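Beta-1,3-glucosyltransferase (Paecilomyces sp. J18, PDB 5JVV) is a fungal carbohydrate-active enzyme of the beta-1,3-glucosyltransferase type, built around curved, largely antiparallel beta-sheets. Local coordinates at residues A[70-82]-A[237-249]. Residues are numbered along the deposited sequence; the frame is centred on the assembly and turned at random.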
ATOM      1  N   ARG A  70      -8.184  15.885   4.850  1.00  8.56           N
ATOM      2  CA  ARG A  70      -8.421  15.143   6.083  1.00  7.92           C
ATOM      3  C   ARG A  70      -7.092  14.599   6.589  1.00  9.34           C
ATOM      4  O   ARG A  70      -6.293  14.078   5.811  1.00  9.26           O
ATOM      5  CB  ARG A  70      -9.411  14.000   5.818  1.00  9.16           C
ATOM      6  CG  ARG A  70      -9.748  13.169   7.047  1.00  8.51           C
ATOM      7  CD  ARG A  70     -11.056  12.365   6.878  1.00 10.07           C
ATOM      8  NE  ARG A  70     -12.231  13.233   6.754  1.00  7.98           N
ATOM      9  CZ  ARG A  70     -12.761  13.961   7.741  1.00  9.93           C
ATOM     10  NH1 ARG A  70     -12.240  13.949   8.966  1.00 10.41           N
ATOM     11  NH2 ARG A  70     -13.827  14.718   7.496  1.00  9.76           N
ATOM     12  N   LYS A  71      -6.847  14.727   7.893  1.00 11.07           N
ATOM     13  CA  LYS A  71      -5.545  14.354   8.448  1.00  8.83           C
ATOM     14  C   LYS A  71      -5.241  12.872   8.374  1.00  8.50           C
ATOM     15  O   LYS A  71      -6.096  12.021   8.623  1.00  9.93           O
ATOM     16  CB  LYS A  71      -5.415  14.831   9.892  1.00  8.70           C
ATOM     17  CG  LYS A  71      -5.244  16.334   9.989  1.00 13.37           C
ATOM     18  CD  LYS A  71      -5.477  16.797  11.405  1.00 15.62           C
ATOM     19  CE  LYS A  71      -5.284  18.288  11.513  1.00 18.39           C
ATOM     20  NZ  LYS A  71      -5.601  18.748  12.901  1.00 23.93           N
ATOM     21  N   SER A  72      -3.989  12.580   8.054  1.00  7.35           N
ATOM     22  CA  SER A  72      -3.524  11.219   7.881  1.00  8.66           C
ATOM     23  C   SER A  72      -2.012  11.246   8.068  1.00 10.19           C
ATOM     24  O   SER A  72      -1.435  12.291   8.415  1.00  9.08           O
ATOM     25  CB  SER A  72      -3.902  10.716   6.480  1.00  9.24           C
ATOM     26  OG  SER A  72      -3.612   9.330   6.311  1.00  8.99           O
ATOM     27  N   VAL A  73      -1.376  10.104   7.849  1.00  9.37           N
ATOM     28  CA  VAL A  73       0.077  10.011   7.920  1.00  8.24           C
ATOM     29  C   VAL A  73       0.654   9.237   6.737  1.00  9.18           C
ATOM     30  O   VAL A  73      -0.043   8.449   6.063  1.00  8.46           O
ATOM     31  CB  VAL A  73       0.560   9.373   9.245  1.00  8.40           C
ATOM     32  CG1 VAL A  73       0.205  10.273  10.431  1.00  9.47           C
ATOM     33  CG2 VAL A  73      -0.021   7.960   9.421  1.00  8.74           C
ATOM     34  N   ARG A  74       1.931   9.494   6.471  1.00  8.31           N
ATOM     35  CA  ARG A  74       2.659   8.813   5.420  1.00  7.49           C
ATOM     36  C   ARG A  74       4.042   8.530   5.985  1.00  7.89           C
ATOM     37  O   ARG A  74       4.825   9.453   6.253  1.00 11.44           O
ATOM     38  CB  ARG A  74       2.715   9.678   4.147  1.00  8.43           C
ATOM     39  CG  ARG A  74       3.724   9.203   3.118  1.00  7.50           C
ATOM     40  CD  ARG A  74       3.508   9.854   1.753  1.00 10.35           C
ATOM     41  NE  ARG A  74       4.708   9.763   0.916  1.00 10.79           N
ATOM     42  CZ  ARG A  74       4.724   9.911  -0.408  1.00 10.04           C
ATOM     43  NH1 ARG A  74       3.597  10.108  -1.071  1.00 10.23           N
ATOM     44  NH2 ARG A  74       5.870   9.832  -1.071  1.00 14.17           N
ATOM     45  N   LEU A  75       4.314   7.252   6.219  1.00  9.35           N
ATOM     46  CA  LEU A  75       5.561   6.812   6.832  1.00  9.75           C
ATOM     47  C   LEU A  75       6.501   6.286   5.752  1.00 11.05           C
ATOM     48  O   LEU A  75       6.102   5.463   4.938  1.00 10.44           O
ATOM     49  CB  LEU A  75       5.277   5.707   7.848  1.00 10.51           C
ATOM     50  CG  LEU A  75       4.833   6.157   9.243  1.00  9.39           C
ATOM     51  CD1 LEU A  75       3.526   6.932   9.189  1.00 14.34           C
ATOM     52  CD2 LEU A  75       4.714   4.963  10.190  1.00 11.77           C
ATOM     53  N   GLU A  76       7.738   6.778   5.750  1.00 10.94           N
ATOM     54  CA  GLU A  76       8.743   6.376   4.771  1.00  9.78           C
ATOM     55  C   GLU A  76       9.952   5.847   5.532  1.00 11.14           C
ATOM     56  O   GLU A  76      10.478   6.532   6.403  1.00 13.03           O
ATOM     57  CB  GLU A  76       9.133   7.560   3.877  1.00 12.62           C
ATOM     58  CG  GLU A  76       7.950   8.172   3.135  1.00 12.67           C
ATOM     59  CD  GLU A  76       8.324   9.367   2.287  1.00 22.91           C
ATOM     60  OE1 GLU A  76       9.474   9.845   2.397  1.00 33.57           O
ATOM     61  OE2 GLU A  76       7.465   9.829   1.509  1.00 16.02           O
ATOM     62  N   SER A  77      10.391   4.633   5.224  1.00 10.42           N
ATOM     63  CA  SER A  77      11.443   4.022   6.028  1.00 10.05           C
ATOM     64  C   SER A  77      12.740   4.822   5.960  1.00 13.37           C
ATOM     65  O   SER A  77      13.077   5.386   4.926  1.00 13.79           O
ATOM     66  CB  SER A  77      11.688   2.565   5.622  1.00 13.88           C
ATOM     67  OG  SER A  77      12.205   2.476   4.304  1.00 12.73           O
ATOM     68  N   THR A  78      13.446   4.892   7.083  1.00 17.85           N
ATOM     69  CA  THR A  78      14.732   5.576   7.113  1.00 18.80           C
ATOM     70  C   THR A  78      15.800   4.741   6.415  1.00 18.50           C
ATOM     71  O   THR A  78      16.623   5.276   5.672  1.00 30.13           O
ATOM     72  CB  THR A  78      15.148   5.929   8.546  1.00 22.32           C
ATOM     73  OG1 THR A  78      15.011   4.781   9.391  1.00 29.25           O
ATOM     74  CG2 THR A  78      14.241   7.014   9.070  1.00 18.61           C
ATOM     75  N   ASP A  79      15.771   3.432   6.637  1.00 17.75           N
ATOM     76  CA  ASP A  79      16.707   2.540   5.957  1.00 24.41           C
ATOM     77  C   ASP A  79      16.069   1.997   4.683  1.00 22.23           C
ATOM     78  O   ASP A  79      14.867   1.725   4.637  1.00 21.77           O
ATOM     79  CB  ASP A  79      17.135   1.392   6.874  1.00 31.20           C
ATOM     80  CG  ASP A  79      17.973   1.868   8.052  1.00 36.56           C
ATOM     81  OD1 ASP A  79      18.605   2.943   7.945  1.00 38.41           O
ATOM     82  OD2 ASP A  79      18.004   1.161   9.083  1.00 37.64           O
ATOM     83  N   LYS A  80      16.873   1.835   3.644  1.00 16.63           N
ATOM     84  CA  LYS A  80      16.350   1.356   2.378  1.00 14.53           C
ATOM     85  C   LYS A  80      16.550  -0.147   2.203  1.00 17.28           C
ATOM     86  O   LYS A  80      17.427  -0.750   2.821  1.00 18.02           O
ATOM     87  CB  LYS A  80      17.004   2.109   1.219  1.00 16.32           C
ATOM     88  CG  LYS A  80      16.729   3.603   1.234  1.00 15.55           C
ATOM     89  CD  LYS A  80      17.466   4.292   0.092  1.00 17.06           C
ATOM     90  CE  LYS A  80      17.053   5.759  -0.038  1.00 25.27           C
ATOM     91  NZ  LYS A  80      17.831   6.441  -1.119  1.00 26.13           N
ATOM     92  N   ILE A  81      15.721  -0.747   1.356  1.00 15.64           N
ATOM     93  CA  ILE A  81      15.831  -2.160   1.039  1.00 16.81           C
ATOM     94  C   ILE A  81      16.431  -2.330  -0.355  1.00 14.30           C
ATOM     95  O   ILE A  81      16.151  -1.549  -1.264  1.00 15.26           O
ATOM     96  CB  ILE A  81      14.455  -2.852   1.103  1.00 21.64           C
ATOM     97  CG1 ILE A  81      13.449  -2.112   0.220  1.00 29.89           C
ATOM     98  CG2 ILE A  81      13.947  -2.907   2.548  1.00 23.51           C
ATOM     99  CD1 ILE A  81      12.332  -2.991  -0.313  1.00 33.38           C
ATOM    100  N   ASP A  82      17.270  -3.346  -0.526  1.00 13.93           N
ATOM    101  CA  ASP A  82      17.880  -3.595  -1.828  1.00 14.20           C
ATOM    102  C   ASP A  82      17.934  -5.086  -2.089  1.00 19.55           C
ATOM    103  O   ASP A  82      18.828  -5.783  -1.594  1.00 20.01           O
ATOM    104  CB  ASP A  82      19.278  -2.987  -1.899  1.00 18.88           C
ATOM    105  CG  ASP A  82      19.856  -3.014  -3.304  1.00 23.02           C
ATOM    106  OD1 ASP A  82      19.107  -3.325  -4.259  1.00 20.58           O
ATOM    107  OD2 ASP A  82      21.056  -2.700  -3.452  1.00 24.68           O
ATOM    108  N   LYS A 237      16.659   1.040  -7.803  1.00 15.08           N
ATOM    109  CA  LYS A 237      17.683   1.289  -6.836  1.00 16.52           C
ATOM    110  C   LYS A 237      17.193   0.973  -5.418  1.00 13.35           C
ATOM    111  O   LYS A 237      16.079   0.697  -5.284  1.00 15.26           O
ATOM    112  CB  LYS A 237      18.111   2.701  -6.953  1.00 17.89           C
ATOM    113  CG  LYS A 237      18.780   2.810  -8.265  1.00 22.71           C
ATOM    114  CD  LYS A 237      19.162   4.175  -8.580  1.00 34.33           C
ATOM    115  CE  LYS A 237      20.019   4.146  -9.804  1.00 36.52           C
ATOM    116  NZ  LYS A 237      20.320   5.535  -9.779  1.00 41.72           N
ATOM    117  N   PRO A 238      18.034   1.028  -4.409  1.00 17.15           N
ATOM    118  CA  PRO A 238      17.505   0.748  -3.067  1.00 13.02           C
ATOM    119  C   PRO A 238      16.264   1.611  -2.782  1.00 11.36           C
ATOM    120  O   PRO A 238      16.234   2.788  -3.160  1.00 13.59           O
ATOM    121  CB  PRO A 238      18.675   1.120  -2.149  1.00 14.43           C
ATOM    122  CG  PRO A 238      19.898   0.860  -2.997  1.00 17.46           C
ATOM    123  CD  PRO A 238      19.493   1.273  -4.388  1.00 16.19           C
ATOM    124  N   GLN A 239      15.238   1.012  -2.168  1.00 12.09           N
ATOM    125  CA  GLN A 239      13.922   1.642  -2.055  1.00 11.98           C
ATOM    126  C   GLN A 239      13.580   1.920  -0.606  1.00 11.70           C
ATOM    127  O   GLN A 239      13.946   1.150   0.269  1.00 13.22           O
ATOM    128  CB  GLN A 239      12.837   0.698  -2.597  1.00 12.67           C
ATOM    129  CG  GLN A 239      12.985   0.325  -4.066  1.00 12.42           C
ATOM    130  CD  GLN A 239      12.560   1.443  -4.981  1.00 14.82           C
ATOM    131  OE1 GLN A 239      11.369   1.741  -5.106  1.00 14.11           O
ATOM    132  NE2 GLN A 239      13.534   2.089  -5.627  1.00 15.78           N
ATOM    133  N   LYS A 240      12.855   3.000  -0.365  1.00 10.89           N
ATOM    134  CA  LYS A 240      12.216   3.207   0.931  1.00 12.30           C
ATOM    135  C   LYS A 240      10.864   2.515   0.909  1.00 10.77           C
ATOM    136  O   LYS A 240      10.168   2.559  -0.109  1.00 13.65           O
ATOM    137  CB  LYS A 240      11.996   4.694   1.177  1.00 15.54           C
ATOM    138  CG  LYS A 240      13.273   5.482   1.377  1.00 21.24           C
ATOM    139  CD  LYS A 240      12.966   6.955   1.577  1.00 23.85           C
ATOM    140  CE  LYS A 240      12.304   7.553   0.343  1.00 29.04           C
ATOM    141  NZ  LYS A 240      12.416   9.049   0.316  1.00 32.90           N
ATOM    142  N   LEU A 241      10.496   1.892   2.026  1.00 11.33           N
ATOM    143  CA  LEU A 241       9.152   1.340   2.198  1.00  9.72           C
ATOM    144  C   LEU A 241       8.216   2.430   2.706  1.00 11.29           C
ATOM    145  O   LEU A 241       8.591   3.226   3.573  1.00 12.31           O
ATOM    146  CB  LEU A 241       9.177   0.181   3.193  1.00  8.42           C
ATOM    147  CG  LEU A 241      10.043  -1.017   2.792  1.00 10.91           C
ATOM    148  CD1 LEU A 241      10.112  -2.060   3.904  1.00 12.87           C
ATOM    149  CD2 LEU A 241       9.499  -1.634   1.526  1.00 18.53           C
ATOM    150  N   VAL A 242       6.995   2.461   2.176  1.00  9.38           N
ATOM    151  CA  VAL A 242       6.049   3.524   2.505  1.00  7.85           C
ATOM    152  C   VAL A 242       4.678   2.953   2.831  1.00  8.83           C
ATOM    153  O   VAL A 242       4.167   2.091   2.112  1.00  8.94           O
ATOM    154  CB  VAL A 242       5.878   4.520   1.329  1.00  9.38           C
ATOM    155  CG1 VAL A 242       4.971   5.686   1.737  1.00  9.79           C
ATOM    156  CG2 VAL A 242       7.234   5.044   0.847  1.00 10.04           C
ATOM    157  N   PHE A 243       4.097   3.424   3.931  1.00  7.21           N
ATOM    158  CA  PHE A 243       2.696   3.170   4.231  1.00  7.24           C
ATOM    159  C   PHE A 243       2.024   4.525   4.252  1.00  8.45           C
ATOM    160  O   PHE A 243       2.496   5.442   4.923  1.00  9.88           O
ATOM    161  CB  PHE A 243       2.492   2.533   5.616  1.00  7.50           C
ATOM    162  CG  PHE A 243       2.899   1.086   5.715  1.00  8.24           C
ATOM    163  CD1 PHE A 243       1.985   0.065   5.449  1.00 10.40           C
ATOM    164  CD2 PHE A 243       4.190   0.736   6.107  1.00  9.67           C
ATOM    165  CE1 PHE A 243       2.358  -1.272   5.556  1.00  9.97           C
ATOM    166  CE2 PHE A 243       4.567  -0.596   6.219  1.00 11.60           C
ATOM    167  CZ  PHE A 243       3.650  -1.602   5.938  1.00 10.98           C
ATOM    168  N   ASP A 244       0.916   4.667   3.536  1.00  7.06           N
ATOM    169  CA  ASP A 244       0.166   5.907   3.632  1.00  7.02           C
ATOM    170  C   ASP A 244      -1.311   5.666   3.394  1.00  8.74           C
ATOM    171  O   ASP A 244      -1.707   4.590   2.934  1.00  9.10           O
ATOM    172  CB  ASP A 244       0.733   6.979   2.677  1.00  8.89           C
ATOM    173  CG  ASP A 244       0.382   6.726   1.225  1.00  9.83           C
ATOM    174  OD1 ASP A 244       1.308   6.623   0.387  1.00 10.25           O
ATOM    175  OD2 ASP A 244      -0.825   6.653   0.903  1.00  9.26           O
ATOM    176  N   THR A 245      -2.122   6.661   3.735  1.00  8.02           N
ATOM    177  CA  THR A 245      -3.497   6.738   3.264  1.00  7.00           C
ATOM    178  C   THR A 245      -3.731   8.177   2.830  1.00  6.95           C
ATOM    179  O   THR A 245      -3.617   9.100   3.640  1.00  9.44           O
ATOM    180  CB  THR A 245      -4.512   6.366   4.351  1.00  9.69           C
ATOM    181  OG1 THR A 245      -4.216   5.052   4.844  1.00 10.47           O
ATOM    182  CG2 THR A 245      -5.940   6.383   3.793  1.00 10.41           C
ATOM    183  N   THR A 246      -4.018   8.370   1.546  1.00  7.21           N
ATOM    184  CA  THR A 246      -4.448   9.679   1.064  1.00  7.56           C
ATOM    185  C   THR A 246      -5.927   9.609   0.696  1.00  8.68           C
ATOM    186  O   THR A 246      -6.570   8.584   0.943  1.00  7.83           O
ATOM    187  CB  THR A 246      -3.553  10.190  -0.097  1.00  7.60           C
ATOM    188  OG1 THR A 246      -3.881  11.554  -0.383  1.00  8.88           O
ATOM    189  CG2 THR A 246      -3.721   9.345  -1.366  1.00  9.32           C
ATOM    190  N   PHE A 247      -6.475  10.690   0.140  1.00  8.20           N
ATOM    191  CA  PHE A 247      -7.894  10.742  -0.211  1.00  6.96           C
ATOM    192  C   PHE A 247      -8.035  11.431  -1.541  1.00  9.68           C
ATOM    193  O   PHE A 247      -7.304  12.372  -1.809  1.00  7.58           O
ATOM    194  CB  PHE A 247      -8.686  11.558   0.814  1.00  7.28           C
ATOM    195  CG  PHE A 247      -8.635  10.999   2.208  1.00  7.10           C
ATOM    196  CD1 PHE A 247      -9.489   9.972   2.590  1.00 10.36           C
ATOM    197  CD2 PHE A 247      -7.747  11.522   3.146  1.00  7.99           C
ATOM    198  CE1 PHE A 247      -9.452   9.462   3.894  1.00 12.91           C
ATOM    199  CE2 PHE A 247      -7.701  11.015   4.443  1.00  7.16           C
ATOM    200  CZ  PHE A 247      -8.558   9.992   4.818  1.00  9.85           C
ATOM    201  N   CYS A 248      -8.964  10.967  -2.367  1.00  8.38           N
ATOM    202  CA  CYS A 248      -9.289  11.643  -3.624  1.00  6.98           C
ATOM    203  C   CYS A 248      -8.031  11.779  -4.501  1.00  8.23           C
ATOM    204  O   CYS A 248      -7.339  10.792  -4.736  1.00  8.41           O
ATOM    205  CB  CYS A 248     -10.011  12.978  -3.335  1.00  8.50           C
ATOM    206  SG  CYS A 248     -11.510  12.756  -2.296  1.00 10.70           S
ATOM    207  N   GLY A 249      -7.706  12.979  -4.961  1.00  8.91           N
ATOM    208  CA  GLY A 249      -6.478  13.170  -5.722  1.00 10.83           C
ATOM    209  C   GLY A 249      -6.460  12.464  -7.070  1.00 10.06           C
ATOM    210  O   GLY A 249      -7.520  12.133  -7.614  1.00 10.48           O
TER
HETATM  211  O   HOH W   1      12.013   9.934   3.159  1.00 24.98           O
HETATM  212  O   HOH W   2      18.010   4.846  -3.598  1.00 24.91           O
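Leu75 and Phe243 form an antiparallel hydrogen-bonded pair. Leu75 N gives its hydrogen to Phe243 O at 2.9 Å, and Phe243 N returns a bond to Leu75 O. Ser77 N continues the ladder to Leu241 O. The return bond goes to a side chain, since Leu241 N donates to Ser77 OG at 2.9 Å. With chi1 at 66°, this OG sits between its own backbone N and carbonyl carbon, where it also donates to Asp79 O. The register then shifts by two, and Ile81 and Gln239 exchange a second pair of backbone bonds. At the other end Ser72 OG donates to a lone pair of Thr245 O, 2.7 Å away and in the carbonyl plane.

Charges gather on the face bearing Arg74, Glu76, Val242 and Asp244. Arg74 holds Glu76 OE2 side-on through NE (2.8 Å) and NH2, nearly in the guanidinium plane. Glu76 OE1 makes a long salt bridge to Lys240 NZ (3.7 Å), and a water joins the same two atoms. Arg74 and Asp244 run side by side, with CB to CB at 3.7 Å. Asp244 OD1 lies well out of the guanidinium plane of Arg74, so no N-H points at it; it accepts a hydrogen bond from Trp105 NE1 of strand 100-107.

Ile81 CD1 touches Leu241 CD2 at 3.6 Å. The aliphatic part of Arg70 lies against CE2 and CZ of Phe247, while its guanidinium, its plane 88° from that of the ring, is hydrogen-bonded by NH2 to Val277 O and Asn61 O and by NH1 to Asp58 O.

Strand 70-77 thus joins strand 240-247 inside a curved mixed sheet, where strand 100-107 flanks the latter on its other edge. The layout is consistent with the concanavalin A-like beta-jelly-roll sandwich of GH16 family proteins.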